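Local coordinates for protein Sso-CP2 metallo-carboxypetidase (Sulfolobus solfataricus, PDB 4MMO) that probably acts as a zinc-dependent carboxypeptidase of the M20 family, removing residues from the C-terminal ends of peptides, at residues L203-P207 / C208-A212; R311-P314 / N315-P318; V351-T354 / V355-A358. One frame throughout, in Å; residues are numbered along the deposited sequence.

Interaction 1: residues L203-P207 / C208-A212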
ATOM      1  N   LEU A 203     -20.021  13.281   2.722  1.00 50.66           N
ATOM      2  CA  LEU A 203     -21.095  12.523   3.365  1.00 53.06           C
ATOM      3  C   LEU A 203     -20.608  11.350   4.221  1.00 51.52           C
ATOM      4  O   LEU A 203     -21.363  10.829   5.044  1.00 44.64           O
ATOM      5  CB  LEU A 203     -22.063  11.985   2.308  1.00 49.30           C
ATOM      6  CG  LEU A 203     -22.702  12.996   1.353  1.00 60.60           C
ATOM      7  CD1 LEU A 203     -23.751  12.301   0.502  1.00 62.57           C
ATOM      8  CD2 LEU A 203     -23.311  14.167   2.110  1.00 51.34           C
ATOM      9  N   VAL A 204     -19.359  10.935   4.027  1.00 40.68           N
ATOM     10  CA  VAL A 204     -18.850   9.726   4.669  1.00 45.91           C
ATOM     11  C   VAL A 204     -17.464   9.898   5.268  1.00 50.63           C
ATOM     12  O   VAL A 204     -16.746  10.849   4.954  1.00 47.20           O
ATOM     13  CB  VAL A 204     -18.784   8.562   3.666  1.00 45.93           C
ATOM     14  CG1 VAL A 204     -20.183   8.193   3.189  1.00 38.69           C
ATOM     15  CG2 VAL A 204     -17.890   8.923   2.487  1.00 46.09           C
ATOM     16  N   ARG A 205     -17.099   8.965   6.141  1.00 50.77           N
ATOM     17  CA  ARG A 205     -15.734   8.862   6.626  1.00 51.42           C
ATOM     18  C   ARG A 205     -14.896   8.138   5.581  1.00 46.45           C
ATOM     19  O   ARG A 205     -15.388   7.259   4.875  1.00 48.41           O
ATOM     20  CB  ARG A 205     -15.685   8.096   7.947  1.00 45.20           C
ATOM     21  CG  ARG A 205     -16.429   8.768   9.089  1.00 42.72           C
ATOM     22  CD  ARG A 205     -15.935   8.260  10.432  1.00 48.42           C
ATOM     23  NE  ARG A 205     -14.551   8.662  10.683  1.00 43.47           N
ATOM     24  CZ  ARG A 205     -14.192   9.804  11.264  1.00 44.95           C
ATOM     25  NH1 ARG A 205     -15.107  10.672  11.672  1.00 41.90           N
ATOM     26  NH2 ARG A 205     -12.909  10.079  11.440  1.00 38.87           N
ATOM     27  N   ASN A 206     -13.631   8.525   5.480  1.00 40.35           N
ATOM     28  CA  ASN A 206     -12.694   7.880   4.572  1.00 40.44           C
ATOM     29  C   ASN A 206     -11.786   6.957   5.398  1.00 47.37           C
ATOM     30  O   ASN A 206     -11.178   7.400   6.369  1.00 46.09           O
ATOM     31  CB  ASN A 206     -11.903   8.955   3.809  1.00 33.91           C
ATOM     32  CG  ASN A 206     -10.823   8.379   2.906  1.00 40.20           C
ATOM     33  OD1 ASN A 206      -9.936   7.651   3.352  1.00 43.36           O
ATOM     34  ND2 ASN A 206     -10.889   8.722   1.627  1.00 41.05           N
ATOM     35  N   PRO A 207     -11.710   5.667   5.031  1.00 43.08           N
ATOM     36  CA  PRO A 207     -10.933   4.725   5.844  1.00 49.80           C
ATOM     37  C   PRO A 207      -9.417   4.918   5.731  1.00 46.70           C
ATOM     38  O   PRO A 207      -8.712   4.624   6.697  1.00 39.43           O
ATOM     39  CB  PRO A 207     -11.346   3.362   5.285  1.00 46.28           C
ATOM     40  CG  PRO A 207     -11.692   3.637   3.868  1.00 45.12           C
ATOM     41  CD  PRO A 207     -12.323   5.004   3.867  1.00 47.16           C
ATOM     42  N   CYS A 208      -8.926   5.393   4.587  1.00 26.94           N
ATOM     43  CA  CYS A 208      -7.495   5.682   4.437  1.00 37.85           C
ATOM     44  C   CYS A 208      -7.026   6.678   5.483  1.00 38.52           C
ATOM     45  O   CYS A 208      -6.059   6.431   6.204  1.00 44.29           O
ATOM     46  CB  CYS A 208      -7.185   6.264   3.060  1.00 40.68           C
ATOM     47  SG  CYS A 208      -7.886   5.362   1.695  1.00 73.00           S
ATOM     48  N   ILE A 209      -7.710   7.815   5.550  1.00 33.40           N
ATOM     49  CA  ILE A 209      -7.315   8.878   6.458  1.00 33.57           C
ATOM     50  C   ILE A 209      -7.463   8.419   7.906  1.00 37.76           C
ATOM     51  O   ILE A 209      -6.590   8.681   8.734  1.00 36.98           O
ATOM     52  CB  ILE A 209      -8.118  10.193   6.202  1.00 36.38           C
ATOM     53  CG1 ILE A 209      -7.651  11.318   7.130  1.00 41.18           C
ATOM     54  CG2 ILE A 209      -9.599   9.978   6.383  1.00 44.27           C
ATOM     55  CD1 ILE A 209      -6.241  11.765   6.865  1.00 47.66           C
ATOM     56  N   ASP A 210      -8.557   7.720   8.202  1.00 34.26           N
ATOM     57  CA  ASP A 210      -8.810   7.256   9.562  1.00 45.58           C
ATOM     58  C   ASP A 210      -7.704   6.316  10.015  1.00 42.15           C
ATOM     59  O   ASP A 210      -7.175   6.461  11.115  1.00 37.13           O
ATOM     60  CB  ASP A 210     -10.169   6.560   9.669  1.00 37.13           C
ATOM     61  CG  ASP A 210     -11.332   7.539   9.664  1.00 51.16           C
ATOM     62  OD1 ASP A 210     -11.087   8.764   9.720  1.00 38.99           O
ATOM     63  OD2 ASP A 210     -12.496   7.080   9.614  1.00 38.97           O
ATOM     64  N   LEU A 211      -7.345   5.364   9.163  1.00 32.44           N
ATOM     65  CA  LEU A 211      -6.304   4.407   9.507  1.00 34.34           C
ATOM     66  C   LEU A 211      -4.933   5.084   9.571  1.00 46.49           C
ATOM     67  O   LEU A 211      -4.123   4.772  10.448  1.00 37.09           O
ATOM     68  CB  LEU A 211      -6.282   3.247   8.510  1.00 28.26           C
ATOM     69  CG  LEU A 211      -5.369   2.071   8.877  1.00 41.62           C
ATOM     70  CD1 LEU A 211      -5.700   1.509  10.259  1.00 36.43           C
ATOM     71  CD2 LEU A 211      -5.462   0.977   7.825  1.00 42.76           C
ATOM     72  N   ALA A 212      -4.677   6.010   8.649  1.00 41.79           N
ATOM     73  CA  ALA A 212      -3.438   6.785   8.680  1.00 41.78           C
ATOM     74  C   ALA A 212      -3.325   7.524  10.004  1.00 38.85           C
ATOM     75  O   ALA A 212      -2.247   7.620  10.587  1.00 34.86           O
ATOM     76  CB  ALA A 212      -3.387   7.772   7.520  1.00 33.69           C
TER
HETATM   77  O   HOH W   1     -12.631  10.112   7.690  1.00 44.43           O
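Asn206 is the N-cap of helix 207-218, and its OD1 accepts from Ile209 N at 3.1 Å (N-H...O angle 161°), the donor lying out of the amide carbonyl plane. CG stands anti to the backbone N (chi1 176°), which turns the amide back over the first helical turn; a second bond to OD1, from Cys208 N, is weak and bent. The other end of the amide, ND2, donates to Asn283 OD1 and Val284 O of the second subunit, so the cap is also a dimer contact. Asn206 O begins the helical series, accepting from Asp210 N at 3.2 Å, and Ile209 CG2 rests 3.6 Å from Asn206 CB.

One residue earlier, Arg205 bends at chi3 and grips the Asp210 carboxylate side-on with two nitrogens. NE reaches OD2 on its syn side at 2.8 Å, an almost straight bond, while NH2 meets OD1, also at 2.8 Å, from above the carboxylate plane. OD2 has a second partner in Tyr191 OH. A water held by Asn206 N donates to Asp210 OD1 at 2.9 Å, linking the backbone before the helix to the same carboxylate. With an alanine in place of Arg205, the Asp210 carboxylate would probably lose its countercharge and, left to uncharged partners such as Tyr191 OH and the water, be less firmly fixed in rotation. Cys208, in the first turn, forms the disulfide to Cys289 on strand 283-290. Side-chain N-capping with a salt bridge across the helix start is here built into the dimerisation domain of an M20 peptidase.

Interaction 2: residues R311-P314 / N315-P318. With SO4 (sulfate ion), chain D.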
ATOM      1  N   ARG A 311       9.177  -5.311  17.246  1.00 38.74           N
ATOM      2  CA  ARG A 311      10.333  -6.050  17.745  1.00 29.66           C
ATOM      3  C   ARG A 311      10.464  -5.757  19.228  1.00 27.91           C
ATOM      4  O   ARG A 311      10.421  -4.599  19.642  1.00 29.91           O
ATOM      5  CB  ARG A 311      11.609  -5.640  17.018  1.00 34.44           C
ATOM      6  CG  ARG A 311      11.556  -5.828  15.521  1.00 36.71           C
ATOM      7  CD  ARG A 311      11.630  -7.288  15.129  1.00 40.11           C
ATOM      8  NE  ARG A 311      11.485  -7.441  13.684  1.00 44.88           N
ATOM      9  CZ  ARG A 311      11.867  -8.509  12.995  1.00 49.21           C
ATOM     10  NH1 ARG A 311      12.431  -9.541  13.609  1.00 44.41           N
ATOM     11  NH2 ARG A 311      11.688  -8.542  11.683  1.00 53.49           N
ATOM     12  N   LEU A 312      10.628  -6.808  20.023  1.00 37.15           N
ATOM     13  CA  LEU A 312      10.586  -6.690  21.475  1.00 30.44           C
ATOM     14  C   LEU A 312      11.915  -7.051  22.125  1.00 36.82           C
ATOM     15  O   LEU A 312      12.725  -7.782  21.555  1.00 32.75           O
ATOM     16  CB  LEU A 312       9.483  -7.592  22.023  1.00 32.08           C
ATOM     17  CG  LEU A 312       8.102  -7.348  21.410  1.00 32.39           C
ATOM     18  CD1 LEU A 312       7.114  -8.411  21.862  1.00 37.55           C
ATOM     19  CD2 LEU A 312       7.604  -5.956  21.773  1.00 31.56           C
ATOM     20  N   VAL A 313      12.127  -6.529  23.330  1.00 37.52           N
ATOM     21  CA  VAL A 313      13.329  -6.803  24.103  1.00 38.38           C
ATOM     22  C   VAL A 313      12.913  -7.207  25.513  1.00 36.47           C
ATOM     23  O   VAL A 313      11.788  -6.926  25.923  1.00 33.24           O
ATOM     24  CB  VAL A 313      14.259  -5.572  24.157  1.00 31.78           C
ATOM     25  CG1 VAL A 313      14.674  -5.161  22.753  1.00 27.25           C
ATOM     26  CG2 VAL A 313      13.581  -4.406  24.868  1.00 26.78           C
ATOM     27  N   PRO A 314      13.814  -7.869  26.257  1.00 36.53           N
ATOM     28  CA  PRO A 314      13.460  -8.329  27.605  1.00 45.61           C
ATOM     29  C   PRO A 314      13.014  -7.166  28.488  1.00 31.65           C
ATOM     30  O   PRO A 314      13.649  -6.122  28.381  1.00 36.72           O
ATOM     31  CB  PRO A 314      14.773  -8.919  28.129  1.00 36.64           C
ATOM     32  CG  PRO A 314      15.543  -9.285  26.909  1.00 37.13           C
ATOM     33  CD  PRO A 314      15.193  -8.238  25.894  1.00 38.75           C
ATOM     34  N   ASN A 315      11.976  -7.298  29.321  1.00 38.37           N
ATOM     35  CA  ASN A 315      11.192  -8.516  29.512  1.00 27.82           C
ATOM     36  C   ASN A 315       9.799  -8.377  28.910  1.00 43.04           C
ATOM     37  O   ASN A 315       8.808  -8.774  29.522  1.00 35.64           O
ATOM     38  CB  ASN A 315      11.062  -8.806  31.009  1.00 35.49           C
ATOM     39  CG  ASN A 315      12.398  -9.130  31.657  1.00 39.17           C
ATOM     40  OD1 ASN A 315      13.109 -10.032  31.217  1.00 45.70           O
ATOM     41  ND2 ASN A 315      12.750  -8.385  32.699  1.00 43.83           N
ATOM     42  N   GLN A 316       9.713  -7.797  27.717  1.00 33.49           N
ATOM     43  CA  GLN A 316       8.416  -7.597  27.077  1.00 37.11           C
ATOM     44  C   GLN A 316       7.784  -8.929  26.689  1.00 32.32           C
ATOM     45  O   GLN A 316       8.457  -9.826  26.180  1.00 35.59           O
ATOM     46  CB  GLN A 316       8.550  -6.722  25.834  1.00 41.22           C
ATOM     47  CG  GLN A 316       8.918  -5.279  26.111  1.00 35.91           C
ATOM     48  CD  GLN A 316       9.069  -4.488  24.831  1.00 43.49           C
ATOM     49  OE1 GLN A 316       9.864  -4.849  23.962  1.00 37.78           O
ATOM     50  NE2 GLN A 316       8.285  -3.422  24.690  1.00 34.97           N
ATOM     51  N   ASP A 317       6.483  -9.040  26.939  1.00 31.81           N
ATOM     52  CA  ASP A 317       5.703 -10.216  26.589  1.00 36.74           C
ATOM     53  C   ASP A 317       4.827  -9.843  25.396  1.00 26.85           C
ATOM     54  O   ASP A 317       4.026  -8.915  25.490  1.00 32.15           O
ATOM     55  CB  ASP A 317       4.835 -10.619  27.785  1.00 39.26           C
ATOM     56  CG  ASP A 317       4.062 -11.906  27.554  1.00 50.42           C
ATOM     57  OD1 ASP A 317       3.761 -12.248  26.391  1.00 53.48           O
ATOM     58  OD2 ASP A 317       3.743 -12.575  28.559  1.00 49.05           O
ATOM     59  N   PRO A 318       4.967 -10.564  24.270  1.00 30.93           N
ATOM     60  CA  PRO A 318       4.205 -10.179  23.077  1.00 24.46           C
ATOM     61  C   PRO A 318       2.695 -10.226  23.287  1.00 32.53           C
ATOM     62  O   PRO A 318       1.977  -9.369  22.766  1.00 34.80           O
ATOM     63  CB  PRO A 318       4.647 -11.211  22.032  1.00 32.23           C
ATOM     64  CG  PRO A 318       5.173 -12.354  22.818  1.00 31.47           C
ATOM     65  CD  PRO A 318       5.801 -11.752  24.023  1.00 34.82           C
TER
HETATM   66  S   SO4 D 502      13.775 -12.485  11.361  1.00104.96           S
HETATM   67  O1  SO4 D 502      12.865 -11.990  10.334  1.00111.39           O
HETATM   68  O2  SO4 D 502      13.665 -13.949  11.470  1.00113.39           O
HETATM   69  O3  SO4 D 502      15.102 -11.983  10.979  1.00 74.18           O
HETATM   70  O4  SO4 D 502      13.433 -11.919  12.661  1.00 99.02           O
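Leu312, at the end of strand 299-312, packs against Gln316 and Pro318 where the chain reverses through a beta turn, Val313 to Gln316, with a cis peptide between Pro314 and Asn315. In the packed part, Gln316 N donates to Val313 O at 2.9 Å, and the Gln316 side chain returns the bond: its OE1 takes Val313 N at 2.9 Å, in the carbonyl plane and nearly straight (163°). Extended beyond CG (chi2 178°), that side chain lies beside Val313 and points the same way, while its NE2 is held by Phe230 O. Leu312 CD2 approaches the amide carbon Gln316 CD at 3.7 Å, and Leu312 CD1 meets Pro318 CB at 3.7 Å.

The looser side is at the apex, where Asn315 is exposed and its CB points away from 311-314. Asp317, whose CB also points away, caps Tyr319 N through OD1. Arg311 reaches instead toward the dimer interface, where its NH2 donates to Ser198 OG of the second subunit. A sulfate, probably from the crystallisation liquor and also bonded to Thr380 N and, in the second subunit, His197 NE2, accepts from Arg311 NH1 through O4 at 2.7 Å, near the guanidinium plane.

Interaction 3: residues V351-T354 / V355-A358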
ATOM      1  N   VAL A 351      26.814 -15.161  28.900  1.00 40.76           N
ATOM      2  CA  VAL A 351      28.045 -15.439  28.174  1.00 33.77           C
ATOM      3  C   VAL A 351      28.879 -16.486  28.920  1.00 41.67           C
ATOM      4  O   VAL A 351      29.825 -17.047  28.370  1.00 42.80           O
ATOM      5  CB  VAL A 351      28.869 -14.138  27.982  1.00 48.48           C
ATOM      6  CG1 VAL A 351      29.444 -13.651  29.319  1.00 43.00           C
ATOM      7  CG2 VAL A 351      29.971 -14.332  26.943  1.00 47.07           C
ATOM      8  N   ASN A 352      28.504 -16.766  30.166  1.00 26.29           N
ATOM      9  CA  ASN A 352      29.321 -17.602  31.047  1.00 54.11           C
ATOM     10  C   ASN A 352      28.939 -19.072  31.058  1.00 44.61           C
ATOM     11  O   ASN A 352      29.582 -19.874  31.734  1.00 48.35           O
ATOM     12  CB  ASN A 352      29.269 -17.064  32.477  1.00 39.94           C
ATOM     13  CG  ASN A 352      29.892 -15.698  32.596  1.00 45.42           C
ATOM     14  OD1 ASN A 352      30.959 -15.444  32.031  1.00 46.37           O
ATOM     15  ND2 ASN A 352      29.224 -14.799  33.313  1.00 43.87           N
ATOM     16  N   SER A 353      27.895 -19.432  30.322  1.00 43.39           N
ATOM     17  CA  SER A 353      27.493 -20.828  30.258  1.00 31.50           C
ATOM     18  C   SER A 353      28.589 -21.603  29.546  1.00 23.64           C
ATOM     19  O   SER A 353      29.340 -21.040  28.746  1.00 29.79           O
ATOM     20  CB  SER A 353      26.163 -20.984  29.515  1.00 45.58           C
ATOM     21  OG  SER A 353      26.345 -20.851  28.118  1.00 41.28           O
ATOM     22  N   THR A 354      28.684 -22.893  29.835  1.00 23.59           N
ATOM     23  CA  THR A 354      29.693 -23.726  29.198  1.00 36.46           C
ATOM     24  C   THR A 354      29.447 -23.873  27.694  1.00 41.07           C
ATOM     25  O   THR A 354      30.399 -23.940  26.909  1.00 33.90           O
ATOM     26  CB  THR A 354      29.754 -25.117  29.843  1.00 45.04           C
ATOM     27  OG1 THR A 354      28.437 -25.671  29.901  1.00 51.78           O
ATOM     28  CG2 THR A 354      30.320 -25.023  31.254  1.00 48.81           C
ATOM     29  N   VAL A 355      28.181 -23.924  27.283  1.00 39.69           N
ATOM     30  CA  VAL A 355      27.886 -24.083  25.862  1.00 30.65           C
ATOM     31  C   VAL A 355      28.409 -22.863  25.113  1.00 30.85           C
ATOM     32  O   VAL A 355      28.999 -22.995  24.041  1.00 30.56           O
ATOM     33  CB  VAL A 355      26.373 -24.347  25.566  1.00 30.86           C
ATOM     34  CG1 VAL A 355      25.504 -23.139  25.911  1.00 23.85           C
ATOM     35  CG2 VAL A 355      26.184 -24.737  24.104  1.00 31.19           C
ATOM     36  N   VAL A 356      28.241 -21.679  25.698  1.00 33.19           N
ATOM     37  CA  VAL A 356      28.759 -20.466  25.070  1.00 34.71           C
ATOM     38  C   VAL A 356      30.281 -20.504  25.049  1.00 45.44           C
ATOM     39  O   VAL A 356      30.904 -20.213  24.027  1.00 34.72           O
ATOM     40  CB  VAL A 356      28.267 -19.187  25.783  1.00 34.58           C
ATOM     41  CG1 VAL A 356      29.000 -17.955  25.263  1.00 35.75           C
ATOM     42  CG2 VAL A 356      26.770 -19.016  25.583  1.00 37.02           C
ATOM     43  N   LYS A 357      30.872 -20.872  26.181  1.00 45.50           N
ATOM     44  CA  LYS A 357      32.323 -20.946  26.299  1.00 39.33           C
ATOM     45  C   LYS A 357      32.892 -21.901  25.264  1.00 35.09           C
ATOM     46  O   LYS A 357      33.808 -21.546  24.528  1.00 33.13           O
ATOM     47  CB  LYS A 357      32.724 -21.395  27.708  1.00 43.72           C
ATOM     48  CG  LYS A 357      32.689 -20.280  28.741  1.00 44.94           C
ATOM     49  CD  LYS A 357      32.771 -20.828  30.159  1.00 63.47           C
ATOM     50  CE  LYS A 357      33.268 -19.776  31.140  1.00 68.82           C
ATOM     51  NZ  LYS A 357      33.270 -20.278  32.542  1.00 82.52           N
ATOM     52  N   ALA A 358      32.337 -23.110  25.205  1.00 31.89           N
ATOM     53  CA  ALA A 358      32.765 -24.106  24.224  1.00 35.93           C
ATOM     54  C   ALA A 358      32.658 -23.559  22.803  1.00 36.92           C
ATOM     55  O   ALA A 358      33.469 -23.877  21.935  1.00 39.69           O
ATOM     56  CB  ALA A 358      31.933 -25.369  24.364  1.00 32.30           C
TER
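Ser353 OG accepts a hydrogen bond from Val356 N at 3.2 Å, with an N-H...O angle of 159°. The hydroxyl oxygen sits between the backbone N and the carbonyl carbon of its own residue (chi1 76°), and from that position it faces the amide three residues ahead. Two valine methyls border it: Val356 CG2 at 3.2 Å and Val355 CG1 at 3.3 Å, so the oxygen that receives the amide is flanked by hydrocarbon from successive residues. Next to this cap, Val351 CG2 approaches Val356 CG1 at 4.1 Å, the two side chains crossing at about a right angle. The same Val356 methyl also lies 3.3 Å from Val351 O, placing it against the backbone of the preceding loop.

Ser353 is thus the N-cap of helix 354-367, and regular helical bonding starts from its own carbonyl: Lys357 N donates to Ser353 O at 3.0 Å, then Ala358 N to Thr354 O at 2.7 Å. Both bonds are nearly straight, the second at 173°. Lys357, extended beyond CG, runs back alongside the loop, where its CD lies 3.7 Å from Asn352 O; CE and NZ pass that oxygen at similar range, too far for a hydrogen bond from NZ.

Farther out, Ser350 OG accepts from Asn352 N, holding the loop just before the cap. On the buried face, Val355 packs against Phe430 of helix 417-433 and against Ser159 and Ile161 of strand 159-161, while both Val355 and Val356 touch Val396 of strand 395-396. Leu177 meets both Val351 and Val356, covering the pair that closes beneath the cap, and Asp394 lies against the side chain of Ser353.

How the interactions relate
The three contacts follow one another along the chain without touching. Interactions 1 and 3 both start a helix from a side-chain N-cap, yet lie on opposite sides of the chain's centre, their own centres 54 Å apart. Interaction 2 is about 32 Å from interaction 1 and 24 Å from interaction 3, centre to centre. Strand 299-312 connects the first two: Asn206 and Pro207 touch its beginning, and interaction 2 forms at its end. Interaction 2 is the nearest to the metal site of His71, Asp104 and Glu163, the Arg311 side chain about 11 Å from the zinc ion and about 9 Å from that of Glu137. Interactions 1 and 3 lie away from that site.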